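Local coordinates for protein cysteine desulfurase (Elizabethkingia anophelis NUHP1, PDB 5VPR) that probably catalyses the pyridoxal 5'-phosphate-dependent removal of sulfur from L-cysteine, yielding L-alanine and passing the sulfur to a carrier, at residues R321-I326 with G340-N345; L362-R367 with I399-E404. All coordinates share one frame; numbering follows the deposited sequence.

Contact 1: R321-I326 with G340-N345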
ATOM      1  N   ARG A 321       7.042  17.795  13.744  1.00 68.40           N
ATOM      2  CA  ARG A 321       7.318  18.915  14.638  1.00 71.20           C
ATOM      3  C   ARG A 321       8.695  18.780  15.276  1.00 73.27           C
ATOM      4  O   ARG A 321       9.501  19.721  15.266  1.00 63.91           O
ATOM      5  CB  ARG A 321       6.232  19.000  15.712  1.00 73.66           C
ATOM      6  CG  ARG A 321       5.788  20.396  16.039  1.00 89.23           C
ATOM      7  CD  ARG A 321       4.605  20.392  16.993  1.00 96.33           C
ATOM      8  NE  ARG A 321       4.991  20.022  18.351  1.00 96.75           N
ATOM      9  CZ  ARG A 321       4.490  18.990  19.020  1.00 87.90           C
ATOM     10  NH1 ARG A 321       3.568  18.218  18.459  1.00 90.89           N
ATOM     11  NH2 ARG A 321       4.909  18.738  20.258  1.00 82.25           N
ATOM     12  N   LYS A 322       8.990  17.609  15.841  1.00 63.36           N
ATOM     13  CA  LYS A 322      10.264  17.460  16.533  1.00 64.36           C
ATOM     14  C   LYS A 322      11.433  17.500  15.553  1.00 62.27           C
ATOM     15  O   LYS A 322      12.498  18.032  15.878  1.00 65.74           O
ATOM     16  CB  LYS A 322      10.268  16.167  17.346  1.00 63.66           C
ATOM     17  CG  LYS A 322       9.362  16.216  18.565  1.00 64.22           C
ATOM     18  CD  LYS A 322       9.729  17.400  19.458  1.00 71.65           C
ATOM     19  CE  LYS A 322       9.270  17.190  20.897  1.00 81.23           C
ATOM     20  NZ  LYS A 322       9.660  18.319  21.808  1.00 88.32           N
ATOM     21  N   LEU A 323      11.248  16.964  14.342  1.00 62.72           N
ATOM     22  CA  LEU A 323      12.351  16.944  13.386  1.00 61.49           C
ATOM     23  C   LEU A 323      12.676  18.346  12.896  1.00 71.61           C
ATOM     24  O   LEU A 323      13.851  18.690  12.716  1.00 66.22           O
ATOM     25  CB  LEU A 323      12.022  16.033  12.211  1.00 59.76           C
ATOM     26  CG  LEU A 323      12.039  14.525  12.481  1.00 59.95           C
ATOM     27  CD1 LEU A 323      11.627  13.778  11.230  1.00 59.67           C
ATOM     28  CD2 LEU A 323      13.403  14.063  12.971  1.00 60.69           C
ATOM     29  N   LEU A 324      11.652  19.170  12.683  1.00 72.99           N
ATOM     30  CA  LEU A 324      11.858  20.524  12.196  1.00 75.27           C
ATOM     31  C   LEU A 324      12.532  21.423  13.220  1.00 78.79           C
ATOM     32  O   LEU A 324      12.982  22.514  12.855  1.00 82.32           O
ATOM     33  CB  LEU A 324      10.520  21.123  11.758  1.00 76.09           C
ATOM     34  CG  LEU A 324      10.109  20.634  10.370  1.00 75.23           C
ATOM     35  CD1 LEU A 324       8.679  21.033  10.018  1.00 74.20           C
ATOM     36  CD2 LEU A 324      11.088  21.154   9.330  1.00 69.75           C
ATOM     37  N   GLU A 325      12.624  20.997  14.480  1.00 74.95           N
ATOM     38  CA  GLU A 325      13.411  21.743  15.452  1.00 78.74           C
ATOM     39  C   GLU A 325      14.906  21.564  15.235  1.00 77.19           C
ATOM     40  O   GLU A 325      15.686  22.419  15.661  1.00 76.71           O
ATOM     41  CB  GLU A 325      13.027  21.333  16.873  1.00 76.52           C
ATOM     42  CG  GLU A 325      11.558  21.559  17.166  1.00 83.15           C
ATOM     43  CD  GLU A 325      11.193  21.300  18.609  1.00 83.38           C
ATOM     44  OE1 GLU A 325      12.048  20.791  19.363  1.00 80.50           O
ATOM     45  OE2 GLU A 325      10.041  21.606  18.987  1.00 85.91           O
ATOM     46  N   ILE A 326      15.327  20.484  14.581  1.00 78.42           N
ATOM     47  CA  ILE A 326      16.733  20.328  14.232  1.00 77.31           C
ATOM     48  C   ILE A 326      17.101  21.369  13.182  1.00 78.49           C
ATOM     49  O   ILE A 326      16.440  21.483  12.141  1.00 73.33           O
ATOM     50  CB  ILE A 326      17.005  18.900  13.735  1.00 70.85           C
ATOM     51  CG1 ILE A 326      16.668  17.891  14.827  1.00 64.70           C
ATOM     52  CG2 ILE A 326      18.452  18.748  13.298  1.00 67.96           C
ATOM     53  CD1 ILE A 326      16.639  16.468  14.344  1.00 59.39           C
ATOM     54  N   GLY A 340       1.375   8.701   7.027  1.00 53.49           N
ATOM     55  CA  GLY A 340       2.337   7.849   7.702  1.00 70.74           C
ATOM     56  C   GLY A 340       3.791   7.971   7.301  1.00 62.21           C
ATOM     57  O   GLY A 340       4.572   7.082   7.632  1.00 62.03           O
ATOM     58  N   VAL A 341       4.193   9.041   6.616  1.00 54.43           N
ATOM     59  CA  VAL A 341       5.554   9.147   6.089  1.00 48.97           C
ATOM     60  C   VAL A 341       6.090  10.551   6.359  1.00 49.84           C
ATOM     61  O   VAL A 341       5.478  11.536   5.931  1.00 49.86           O
ATOM     62  CB  VAL A 341       5.613   8.853   4.578  1.00 45.12           C
ATOM     63  CG1 VAL A 341       7.026   9.052   4.063  1.00 47.18           C
ATOM     64  CG2 VAL A 341       5.112   7.432   4.250  1.00 42.06           C
ATOM     65  N   VAL A 342       7.240  10.646   7.040  1.00 45.91           N
ATOM     66  CA  VAL A 342       8.043  11.872   7.105  1.00 45.31           C
ATOM     67  C   VAL A 342       9.330  11.635   6.326  1.00 55.44           C
ATOM     68  O   VAL A 342      10.164  10.806   6.728  1.00 45.20           O
ATOM     69  CB  VAL A 342       8.406  12.284   8.543  1.00 56.81           C
ATOM     70  CG1 VAL A 342       8.820  13.757   8.578  1.00 53.70           C
ATOM     71  CG2 VAL A 342       7.306  11.994   9.516  1.00 63.16           C
ATOM     72  N   SER A 343       9.517  12.388   5.250  1.00 59.34           N
ATOM     73  CA  SER A 343      10.756  12.372   4.488  1.00 64.72           C
ATOM     74  C   SER A 343      11.522  13.654   4.761  1.00 62.26           C
ATOM     75  O   SER A 343      10.930  14.733   4.842  1.00 70.85           O
ATOM     76  CB  SER A 343      10.492  12.225   2.990  1.00 65.18           C
ATOM     77  OG  SER A 343      10.117  10.900   2.697  1.00 71.22           O
ATOM     78  N   PHE A 344      12.837  13.532   4.926  1.00 59.19           N
ATOM     79  CA  PHE A 344      13.649  14.682   5.293  1.00 55.38           C
ATOM     80  C   PHE A 344      15.082  14.491   4.820  1.00 65.18           C
ATOM     81  O   PHE A 344      15.507  13.387   4.458  1.00 63.17           O
ATOM     82  CB  PHE A 344      13.608  14.950   6.806  1.00 52.13           C
ATOM     83  CG  PHE A 344      14.121  13.810   7.658  1.00 53.33           C
ATOM     84  CD1 PHE A 344      15.436  13.788   8.097  1.00 56.11           C
ATOM     85  CD2 PHE A 344      13.275  12.769   8.035  1.00 56.41           C
ATOM     86  CE1 PHE A 344      15.913  12.739   8.888  1.00 52.72           C
ATOM     87  CE2 PHE A 344      13.739  11.725   8.819  1.00 57.20           C
ATOM     88  CZ  PHE A 344      15.064  11.715   9.251  1.00 57.68           C
ATOM     89  N   ASN A 345      15.814  15.601   4.810  1.00 70.30           N
ATOM     90  CA  ASN A 345      17.237  15.615   4.518  1.00 67.70           C
ATOM     91  C   ASN A 345      17.894  16.598   5.470  1.00 71.99           C
ATOM     92  O   ASN A 345      17.277  17.587   5.870  1.00 72.55           O
ATOM     93  CB  ASN A 345      17.516  16.017   3.063  1.00 70.76           C
TER
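The one ring in this contact, that of Phe-344, receives the tip of Leu-323 obliquely. Leu-323 CD1 lies 3.7 Å from Phe-344 CD2 and is almost as close to the next ring atom, with 3.8 Å between Leu-323 CD1 and Phe-344 CE2. A single methyl thus straddles one side bond of the ring, and the two side chains cross at about a right angle. The same methyl reaches Val-342, with 3.9 Å from Leu-323 CD1 to Val-342 CG1, and so sits over the strand between two apolar residues.

Leucine suits this place because its chain is long enough to span the gap between helix and strand: CD1 continues the line away from the backbone (chi2 177°), while the closest CA atoms, those of Leu-323 and Phe-344, remain 8.5 Å apart. Phe-344 holds its ring between its own backbone N and carbonyl carbon (chi1 60°), which brings its CD2-CE2 side to Leu-323. The broad ring and branched valine offer the leucine methyl apolar surface. Val-342 and Phe-344, two residues apart, turn the same way, as strand alternation requires; Ser-343 between them points to the other side, where its OG hydrogen-bonds to Ala-182 O. No hydrogen bond joins the segments; methyls and ring carbons make all the contacts, and the three residues are buried.

Leu-323 lies near the C-terminal end of helix 305-324, where Ile-326 N bonds to Leu-323 O at 3.0 Å. Along that helix, Leu-316 and Ala-319 also cover Val-342. Strand 341-345 is the middle member of a three-stranded antiparallel sheet, between 330-331 and 386-389; Val-386 of the latter touches Phe-344, and helix 305-324 packs against the sheet face that carries Val-342 and Phe-344.

Contact 2: L362-R367 with I399-E404; sequences LGIAVR and IDILTE
Within the helix whose residues Ile-401 and Leu-402 meet Ile-364, the carbonyl oxygen of Ile-399 is gripped twice by one residue. Thr-403 N bonds to Ile-399 O at 2.8 Å in the ordinary helical manner, and Thr-403 OG1 donates to Ile-399 O at 3.1 Å. The hydroxyl comes in from above the carbonyl plane, 40° out of it, with a C=O...O angle of 139°. Threonine therefore satisfies its own hydroxyl on the helix, on the side turned away from segment 362-367.

No hydrogen bond crosses the contact; the side chains that meet are aliphatic, though the tip of Ile-364 also rests on a backbone carbonyl. Ile-364 CD1 lies 3.5 Å from Ile-401 O and 3.9 Å from Leu-402 CA. Ile-364 CD1 is also 3.9 Å from Ile-401 CG2, the two side chains crossing at a slant. The other branch of Ile-364 serves Leu-402: Ile-364 CG2 is 4.0 Å from Leu-402 CD1, the two side chains crossing at about a right angle. A forked isoleucine can thus reach two consecutive helix residues. Leu-402 swings toward the strand because its CG stands opposite the backbone N (chi1 168°), and its CD1 also approaches Val-366 CG1, more loosely, at 4.3 Å.

Gly-363, with positive phi, is the C-prime residue of a Schellman motif ending helix 352-361, and its backbone angles suit glycine. The chain then enters edge strand 364-365, paired in parallel with 29-33, and helix 396-413 packs against it: an alpha/beta layer consistent with the small domain of fold-type I pyridoxal-phosphate enzymes, to which that N-terminal strand also contributes.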
ATOM      1  N   LEU A 362      22.075   2.763  16.008  1.00 47.50           N
ATOM      2  CA  LEU A 362      21.277   3.086  17.182  1.00 46.90           C
ATOM      3  C   LEU A 362      20.008   2.244  17.279  1.00 52.59           C
ATOM      4  O   LEU A 362      19.156   2.516  18.132  1.00 45.68           O
ATOM      5  CB  LEU A 362      20.915   4.570  17.178  1.00 47.77           C
ATOM      6  CG  LEU A 362      22.127   5.490  17.184  1.00 56.21           C
ATOM      7  CD1 LEU A 362      21.709   6.935  16.976  1.00 56.88           C
ATOM      8  CD2 LEU A 362      22.877   5.318  18.498  1.00 51.99           C
ATOM      9  N   GLY A 363      19.858   1.237  16.423  1.00 46.08           N
ATOM     10  CA  GLY A 363      18.658   0.421  16.420  1.00 48.90           C
ATOM     11  C   GLY A 363      17.515   0.928  15.560  1.00 49.94           C
ATOM     12  O   GLY A 363      16.490   0.240  15.464  1.00 45.38           O
ATOM     13  N   ILE A 364      17.659   2.083  14.917  1.00 46.22           N
ATOM     14  CA  ILE A 364      16.556   2.730  14.208  1.00 43.12           C
ATOM     15  C   ILE A 364      16.581   2.317  12.739  1.00 42.62           C
ATOM     16  O   ILE A 364      17.577   2.538  12.045  1.00 44.64           O
ATOM     17  CB  ILE A 364      16.642   4.257  14.340  1.00 43.86           C
ATOM     18  CG1 ILE A 364      16.628   4.670  15.812  1.00 43.21           C
ATOM     19  CG2 ILE A 364      15.501   4.938  13.558  1.00 48.21           C
ATOM     20  CD1 ILE A 364      17.183   6.068  16.031  1.00 48.07           C
ATOM     21  N   ALA A 365      15.469   1.760  12.248  1.00 42.81           N
ATOM     22  CA  ALA A 365      15.349   1.348  10.851  1.00 41.53           C
ATOM     23  C   ALA A 365      14.516   2.365  10.078  1.00 41.25           C
ATOM     24  O   ALA A 365      13.323   2.527  10.351  1.00 39.28           O
ATOM     25  CB  ALA A 365      14.719  -0.046  10.740  1.00 38.19           C
ATOM     26  N   VAL A 366      15.145   3.035   9.109  1.00 36.19           N
ATOM     27  CA  VAL A 366      14.484   3.966   8.199  1.00 39.61           C
ATOM     28  C   VAL A 366      14.985   3.648   6.799  1.00 44.50           C
ATOM     29  O   VAL A 366      15.914   2.859   6.619  1.00 43.28           O
ATOM     30  CB  VAL A 366      14.757   5.451   8.537  1.00 42.18           C
ATOM     31  CG1 VAL A 366      14.124   5.841   9.884  1.00 41.19           C
ATOM     32  CG2 VAL A 366      16.262   5.728   8.524  1.00 41.41           C
ATOM     33  N   ARG A 367      14.369   4.282   5.803  1.00 39.76           N
ATOM     34  CA  ARG A 367      14.755   4.099   4.408  1.00 44.87           C
ATOM     35  C   ARG A 367      15.689   5.227   3.976  1.00 42.98           C
ATOM     36  O   ARG A 367      15.376   6.407   4.168  1.00 43.57           O
ATOM     37  CB  ARG A 367      13.524   4.039   3.486  1.00 43.15           C
ATOM     38  N   ILE A 399       9.667   8.081  18.437  1.00 47.45           N
ATOM     39  CA  ILE A 399       9.986   9.270  17.652  1.00 52.64           C
ATOM     40  C   ILE A 399      11.066  10.104  18.342  1.00 51.49           C
ATOM     41  O   ILE A 399      11.954  10.657  17.683  1.00 55.07           O
ATOM     42  CB  ILE A 399       8.711  10.087  17.382  1.00 48.68           C
ATOM     43  CG1 ILE A 399       7.800   9.304  16.415  1.00 47.55           C
ATOM     44  CG2 ILE A 399       9.074  11.440  16.838  1.00 49.97           C
ATOM     45  CD1 ILE A 399       6.407   9.895  16.242  1.00 49.28           C
ATOM     46  N   ASP A 400      11.020  10.199  19.674  1.00 57.23           N
ATOM     47  CA  ASP A 400      12.084  10.905  20.389  1.00 58.19           C
ATOM     48  C   ASP A 400      13.428  10.222  20.181  1.00 58.24           C
ATOM     49  O   ASP A 400      14.456  10.893  20.030  1.00 54.46           O
ATOM     50  CB  ASP A 400      11.761  10.996  21.878  1.00 61.73           C
ATOM     51  CG  ASP A 400      10.517  11.810  22.152  1.00 68.74           C
ATOM     52  OD1 ASP A 400      10.164  12.680  21.323  1.00 70.90           O
ATOM     53  OD2 ASP A 400       9.888  11.573  23.202  1.00 65.35           O
ATOM     54  N   ILE A 401      13.437   8.886  20.156  1.00 56.29           N
ATOM     55  CA  ILE A 401      14.671   8.153  19.885  1.00 56.14           C
ATOM     56  C   ILE A 401      15.178   8.474  18.487  1.00 52.87           C
ATOM     57  O   ILE A 401      16.385   8.645  18.269  1.00 55.89           O
ATOM     58  CB  ILE A 401      14.439   6.642  20.081  1.00 58.47           C
ATOM     59  CG1 ILE A 401      14.196   6.334  21.560  1.00 58.56           C
ATOM     60  CG2 ILE A 401      15.611   5.828  19.542  1.00 55.64           C
ATOM     61  CD1 ILE A 401      13.900   4.885  21.823  1.00 63.07           C
ATOM     62  N   LEU A 402      14.260   8.576  17.522  1.00 50.93           N
ATOM     63  CA  LEU A 402      14.621   8.963  16.162  1.00 46.99           C
ATOM     64  C   LEU A 402      15.211  10.366  16.131  1.00 49.07           C
ATOM     65  O   LEU A 402      16.265  10.600  15.531  1.00 52.92           O
ATOM     66  CB  LEU A 402      13.380   8.892  15.259  1.00 48.69           C
ATOM     67  CG  LEU A 402      13.528   9.543  13.891  1.00 47.67           C
ATOM     68  CD1 LEU A 402      14.503   8.737  13.058  1.00 49.53           C
ATOM     69  CD2 LEU A 402      12.193   9.660  13.179  1.00 44.15           C
ATOM     70  N   THR A 403      14.532  11.318  16.771  1.00 50.81           N
ATOM     71  CA  THR A 403      14.978  12.704  16.720  1.00 61.33           C
ATOM     72  C   THR A 403      16.342  12.880  17.382  1.00 61.47           C
ATOM     73  O   THR A 403      17.218  13.560  16.835  1.00 58.60           O
ATOM     74  CB  THR A 403      13.929  13.609  17.368  1.00 58.54           C
ATOM     75  OG1 THR A 403      12.691  13.485  16.646  1.00 59.69           O
ATOM     76  CG2 THR A 403      14.381  15.050  17.323  1.00 68.56           C
ATOM     77  N   GLU A 404      16.546  12.276  18.556  1.00 61.57           N
ATOM     78  CA  GLU A 404      17.866  12.351  19.181  1.00 60.42           C
ATOM     79  C   GLU A 404      18.912  11.647  18.333  1.00 59.17           C
ATOM     80  O   GLU A 404      20.069  12.087  18.280  1.00 56.98           O
ATOM     81  CB  GLU A 404      17.834  11.753  20.590  1.00 60.73           C
ATOM     82  CG  GLU A 404      16.953  12.531  21.551  1.00 77.45           C
ATOM     83  CD  GLU A 404      17.322  14.013  21.608  1.00 84.19           C
ATOM     84  OE1 GLU A 404      18.430  14.330  22.097  1.00 88.71           O
ATOM     85  OE2 GLU A 404      16.509  14.854  21.149  1.00 80.22           O
TER

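Overall arrangement
Contacts 1 and 2 follow one another along the chain, on the same side of its centre, with their own centres about 11 Å apart. They meet at Thr-403: its OG1 lies 3.7 Å from Lys-322 CB and 3.8 Å from Leu-323 CD2, and its O is 3.9 Å from Ile-326 CD1, all by packing. Helix 396-413 thus presents Thr-403 to the end of helix 305-324 and Leu-402 to strand 364-365. Strand 386-389 provides a second bridge, since Val-386 touches both Phe-344 of contact 1 and Val-366 of contact 2. Lys-233, which carries the covalently bound pyridoxal phosphate, belongs to neither contact.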